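Local coordinates for tryptophane-5-halogenase (Microbispora sp. ATCC PTA-5024, PDB 5UAO), which catalyses the chlorination of a tryptophan at its 5-position during biosynthesis of the lanthipeptide NAI-107, probably using reduced flavin, at residues D56-I65 with G193-V201. Sequence-based numbering, arbitrary orientation.
Sequences DVALVESADI and GVRHVDATV. With FAD (flavin-adenine dinucleotide), chain E.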
loop_
_atom_site.group_PDB
_atom_site.type_symbol
_atom_site.label_atom_id
_atom_site.label_comp_id
_atom_site.label_asym_id
_atom_site.label_seq_id
_atom_site.Cartn_x
_atom_site.Cartn_y
_atom_site.Cartn_z
ATOM N N ASP A 56 20.817 -26.983 6.931
ATOM C CA ASP A 56 21.994 -27.295 6.170
ATOM C C ASP A 56 21.881 -26.612 4.791
ATOM O O ASP A 56 21.031 -26.970 3.996
ATOM C CB ASP A 56 22.158 -28.790 6.051
ATOM C CG ASP A 56 23.376 -29.137 5.245
ATOM O OD1 ASP A 56 24.433 -28.565 5.548
ATOM O OD2 ASP A 56 23.275 -29.905 4.275
ATOM N N VAL A 57 22.735 -25.633 4.514
ATOM C CA VAL A 57 22.593 -24.828 3.321
ATOM C C VAL A 57 23.804 -25.079 2.441
ATOM O O VAL A 57 24.950 -24.907 2.861
ATOM C CB VAL A 57 22.508 -23.347 3.690
ATOM C CG1 VAL A 57 22.516 -22.474 2.438
ATOM C CG2 VAL A 57 21.260 -23.065 4.522
ATOM N N ALA A 58 23.558 -25.494 1.207
ATOM C CA ALA A 58 24.602 -25.834 0.243
ATOM C C ALA A 58 24.474 -24.873 -0.920
ATOM O O ALA A 58 23.349 -24.593 -1.337
ATOM C CB ALA A 58 24.386 -27.256 -0.246
ATOM N N LEU A 59 25.580 -24.323 -1.400
ATOM C CA LEU A 59 25.605 -23.555 -2.592
ATOM C C LEU A 59 26.282 -24.364 -3.712
ATOM O O LEU A 59 27.446 -24.737 -3.560
ATOM C CB LEU A 59 26.319 -22.195 -2.355
ATOM C CG LEU A 59 26.144 -21.198 -3.518
ATOM C CD1 LEU A 59 26.033 -19.737 -3.084
ATOM C CD2 LEU A 59 27.263 -21.328 -4.551
ATOM N N VAL A 60 25.565 -24.540 -4.848
ATOM C CA VAL A 60 25.999 -25.278 -6.034
ATOM C C VAL A 60 26.301 -24.320 -7.192
ATOM O O VAL A 60 25.481 -23.491 -7.555
ATOM C CB VAL A 60 24.921 -26.272 -6.509
ATOM C CG1 VAL A 60 25.350 -27.073 -7.763
ATOM C CG2 VAL A 60 24.450 -27.211 -5.378
ATOM N N GLU A 61 27.491 -24.378 -7.744
ATOM C CA GLU A 61 27.825 -23.521 -8.876
ATOM C C GLU A 61 28.852 -24.149 -9.819
ATOM O O GLU A 61 29.708 -24.987 -9.430
ATOM C CB GLU A 61 28.336 -22.156 -8.436
ATOM C CG GLU A 61 29.596 -22.195 -7.624
ATOM C CD GLU A 61 30.197 -20.846 -7.296
ATOM O OE1 GLU A 61 30.164 -19.912 -8.119
ATOM O OE2 GLU A 61 30.734 -20.716 -6.196
ATOM N N SER A 62 28.732 -23.736 -11.064
ATOM C CA SER A 62 29.505 -24.281 -12.147
ATOM C C SER A 62 30.687 -23.375 -12.358
ATOM O O SER A 62 30.522 -22.202 -12.685
ATOM C CB SER A 62 28.633 -24.304 -13.433
ATOM O OG SER A 62 29.346 -24.816 -14.548
ATOM N N ALA A 63 31.881 -23.917 -12.252
ATOM C CA ALA A 63 33.054 -23.158 -12.600
ATOM C C ALA A 63 33.052 -22.814 -14.088
ATOM O O ALA A 63 33.808 -21.947 -14.532
ATOM C CB ALA A 63 34.282 -23.960 -12.251
ATOM N N ASP A 64 32.217 -23.490 -14.865
ATOM C CA ASP A 64 32.192 -23.294 -16.335
ATOM C C ASP A 64 31.143 -22.351 -16.888
ATOM O O ASP A 64 31.094 -22.140 -18.112
ATOM C CB ASP A 64 31.984 -24.641 -17.057
ATOM C CG ASP A 64 33.193 -25.569 -16.938
ATOM O OD1 ASP A 64 34.310 -25.059 -16.673
ATOM O OD2 ASP A 64 33.006 -26.802 -17.105
ATOM N N ILE A 65 30.250 -21.846 -16.043
ATOM C CA ILE A 65 29.285 -20.838 -16.491
ATOM C C ILE A 65 29.537 -19.622 -15.606
ATOM O O ILE A 65 29.195 -19.634 -14.422
ATOM C CB ILE A 65 27.824 -21.308 -16.341
ATOM C CG1 ILE A 65 27.549 -22.505 -17.249
ATOM C CG2 ILE A 65 26.872 -20.164 -16.722
ATOM C CD1 ILE A 65 26.382 -23.333 -16.783
ATOM N N GLY A 193 29.739 -21.672 7.453
ATOM C CA GLY A 193 29.222 -23.059 7.390
ATOM C C GLY A 193 28.301 -23.368 6.200
ATOM O O GLY A 193 27.654 -24.419 6.137
ATOM N N VAL A 194 28.197 -22.452 5.251
ATOM C CA VAL A 194 27.515 -22.788 3.980
ATOM C C VAL A 194 28.392 -23.839 3.272
ATOM O O VAL A 194 29.612 -23.609 3.133
ATOM C CB VAL A 194 27.314 -21.538 3.088
ATOM C CG1 VAL A 194 26.820 -21.940 1.714
ATOM C CG2 VAL A 194 26.304 -20.574 3.708
ATOM N N ARG A 195 27.821 -24.966 2.838
ATOM C CA ARG A 195 28.635 -25.965 2.093
ATOM C C ARG A 195 28.717 -25.603 0.620
ATOM O O ARG A 195 27.735 -25.228 0.030
ATOM C CB ARG A 195 28.012 -27.347 2.229
ATOM C CG ARG A 195 27.725 -27.733 3.669
ATOM C CD ARG A 195 27.485 -29.237 3.820
ATOM N NE ARG A 195 26.180 -29.700 3.325
ATOM C CZ ARG A 195 25.957 -30.250 2.131
ATOM N NH1 ARG A 195 26.929 -30.375 1.235
ATOM N NH2 ARG A 195 24.732 -30.659 1.821
ATOM N N HIS A 196 29.875 -25.736 0.021
ATOM C CA HIS A 196 30.031 -25.477 -1.385
ATOM C C HIS A 196 30.026 -26.787 -2.216
ATOM O O HIS A 196 30.625 -27.750 -1.796
ATOM C CB HIS A 196 31.303 -24.714 -1.613
ATOM C CG HIS A 196 31.399 -24.155 -2.984
ATOM N ND1 HIS A 196 32.019 -24.825 -4.029
ATOM C CD2 HIS A 196 30.946 -22.987 -3.495
ATOM C CE1 HIS A 196 31.934 -24.089 -5.125
ATOM N NE2 HIS A 196 31.287 -22.967 -4.828
ATOM N N VAL A 197 29.314 -26.807 -3.359
ATOM C CA VAL A 197 29.332 -27.908 -4.308
ATOM C C VAL A 197 29.730 -27.388 -5.723
ATOM O O VAL A 197 29.097 -26.459 -6.249
ATOM C CB VAL A 197 27.968 -28.598 -4.318
ATOM C CG1 VAL A 197 27.956 -29.740 -5.311
ATOM C CG2 VAL A 197 27.633 -29.139 -2.921
ATOM N N ASP A 198 30.803 -27.911 -6.302
ATOM C CA ASP A 198 31.198 -27.510 -7.635
ATOM C C ASP A 198 30.549 -28.480 -8.608
ATOM O O ASP A 198 30.943 -29.648 -8.692
ATOM C CB ASP A 198 32.712 -27.461 -7.774
ATOM C CG ASP A 198 33.197 -27.211 -9.222
ATOM O OD1 ASP A 198 32.446 -26.723 -10.102
ATOM O OD2 ASP A 198 34.379 -27.538 -9.490
ATOM N N ALA A 199 29.584 -27.998 -9.375
ATOM C CA ALA A 199 28.861 -28.895 -10.298
ATOM C C ALA A 199 28.166 -28.095 -11.376
ATOM O O ALA A 199 27.812 -26.935 -11.178
ATOM C CB ALA A 199 27.846 -29.710 -9.512
ATOM N N THR A 200 27.996 -28.711 -12.528
ATOM C CA THR A 200 27.202 -28.147 -13.580
ATOM C C THR A 200 25.958 -28.953 -13.676
ATOM O O THR A 200 25.999 -30.190 -13.945
ATOM C CB THR A 200 27.978 -28.115 -14.915
ATOM O OG1 THR A 200 29.102 -27.275 -14.700
ATOM C CG2 THR A 200 27.116 -27.473 -16.021
ATOM N N VAL A 201 24.810 -28.316 -13.390
ATOM C CA VAL A 201 23.525 -29.061 -13.413
ATOM C C VAL A 201 23.143 -29.318 -14.857
ATOM O O VAL A 201 23.185 -28.388 -15.643
ATOM C CB VAL A 201 22.405 -28.293 -12.642
ATOM C CG1 VAL A 201 21.018 -28.866 -12.926
ATOM C CG2 VAL A 201 22.729 -28.287 -11.151
HETATM P PA FAD E . 24.540 -14.582 -12.357
HETATM O O1A FAD E . 25.534 -13.549 -11.825
HETATM O O2A FAD E . 24.244 -14.747 -13.860
HETATM O O5B FAD E . 24.853 -16.016 -11.701
HETATM C C5B FAD E . 24.345 -17.254 -12.157
HETATM C C4B FAD E . 25.067 -18.348 -11.391
HETATM O O4B FAD E . 24.306 -19.500 -11.765
HETATM C C3B FAD E . 26.538 -18.637 -11.753
HETATM O O3B FAD E . 27.394 -18.934 -10.538
HETATM C C2B FAD E . 26.449 -19.875 -12.651
HETATM O O2B FAD E . 27.653 -20.744 -12.664
HETATM C C1B FAD E . 25.224 -20.562 -12.046
HETATM N N9A FAD E . 24.639 -21.552 -12.982
HETATM C C8A FAD E . 23.953 -21.283 -14.133
HETATM N N7A FAD E . 23.557 -22.454 -14.705
HETATM C C5A FAD E . 24.021 -23.457 -13.918
HETATM C C6A FAD E . 24.001 -24.913 -14.000
HETATM N N6A FAD E . 23.367 -25.523 -15.045
HETATM N N1A FAD E . 24.564 -25.586 -13.008
HETATM C C2A FAD E . 25.165 -24.995 -11.956
HETATM N N3A FAD E . 25.238 -23.668 -11.844
HETATM C C4A FAD E . 24.693 -22.878 -12.788
HETATM N N1 FAD E . 22.125 -4.643 -10.139
HETATM C C2 FAD E . 22.342 -3.644 -9.218
HETATM O O2 FAD E . 21.893 -3.751 -8.032
HETATM N N3 FAD E . 23.051 -2.528 -9.538
HETATM C C4 FAD E . 23.587 -2.318 -10.757
HETATM O O4 FAD E . 24.217 -1.232 -10.960
HETATM C C4X FAD E . 23.384 -3.381 -11.798
HETATM N N5 FAD E . 23.818 -3.261 -13.084
HETATM C C5X FAD E . 23.622 -4.229 -14.010
HETATM C C6 FAD E . 24.093 -4.040 -15.303
HETATM C C7 FAD E . 23.884 -4.988 -16.288
HETATM C C7M FAD E . 24.401 -4.832 -17.688
HETATM C C8 FAD E . 23.205 -6.238 -15.956
HETATM C C8M FAD E . 22.996 -7.273 -17.043
HETATM C C9 FAD E . 22.724 -6.425 -14.672
HETATM C C9A FAD E . 22.873 -5.473 -13.661
HETATM N N10 FAD E . 22.357 -5.655 -12.331
HETATM C C10 FAD E . 22.601 -4.592 -11.403
HETATM C "C1'" FAD E . 21.680 -6.877 -11.799
HETATM C "C2'" FAD E . 22.841 -7.582 -10.946
HETATM O "O2'" FAD E . 23.898 -7.648 -11.896
HETATM C "C3'" FAD E . 23.068 -9.066 -10.483
HETATM O "O3'" FAD E . 24.401 -9.547 -10.068
HETATM C "C4'" FAD E . 23.114 -9.929 -11.710
HETATM O "O4'" FAD E . 22.783 -9.160 -12.905
HETATM C "C5'" FAD E . 22.297 -11.172 -11.357
HETATM O "O5'" FAD E . 22.987 -11.965 -10.434
HETATM P P FAD E . 22.566 -13.545 -10.495
HETATM O O1P FAD E . 21.105 -13.673 -10.566
HETATM O O2P FAD E . 23.275 -14.089 -9.261
HETATM O O3P FAD E . 23.030 -14.230 -11.835
HETATM O O HOH W 1 24.978 -25.412 6.246
#
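R195 N donates to V57 O at 2.9 Å, the first of five backbone hydrogen bonds that join strand 56-61 in parallel to strand 195-198, their axes 28° apart; the last runs from A199 N to E61 O. At the start of the pair, R195 bends at chi3 (-74°) to meet D56 side-on: NE lies 3.0 Å from D56 OD1 and NH2 3.0 Å from D56 OD2, each oxygen offering its syn lone pair. Carboxylate and guanidinium are nearly coplanar, and the small A58 lets the guanidinium lie over its CB. On that same face V60 and V197 run side by side, V60 CG2 3.9 Å from V197 CB, branched residues that suit a strand. The other face carries L59, H196 and E61; the H196 ring donates edge-on from NE2 to the anti lone pair of E61 OE2 at 2.7 Å. This oxygen also bonds Y42 OH, from the helix after the first strand of the Rossmann-type fold, so OE2 alone holds two partners at the end of the second strand, near the adenosine ribose. Beyond E61, S62 OG and T200 OG1 form a very short hydrogen bond, 2.5 Å, in which either hydroxyl may donate. Past the break at A199 and T200, both segments reach the cofactor: I65 O, in the turn, accepts from ribose O2B, while V201, back in the strand, donates from N to adenine N1A and accepts at O from N6A. Backbone groups thus read the adenine edge and set the strand register, while the salt bridge pairs charges at the end away from the cofactor.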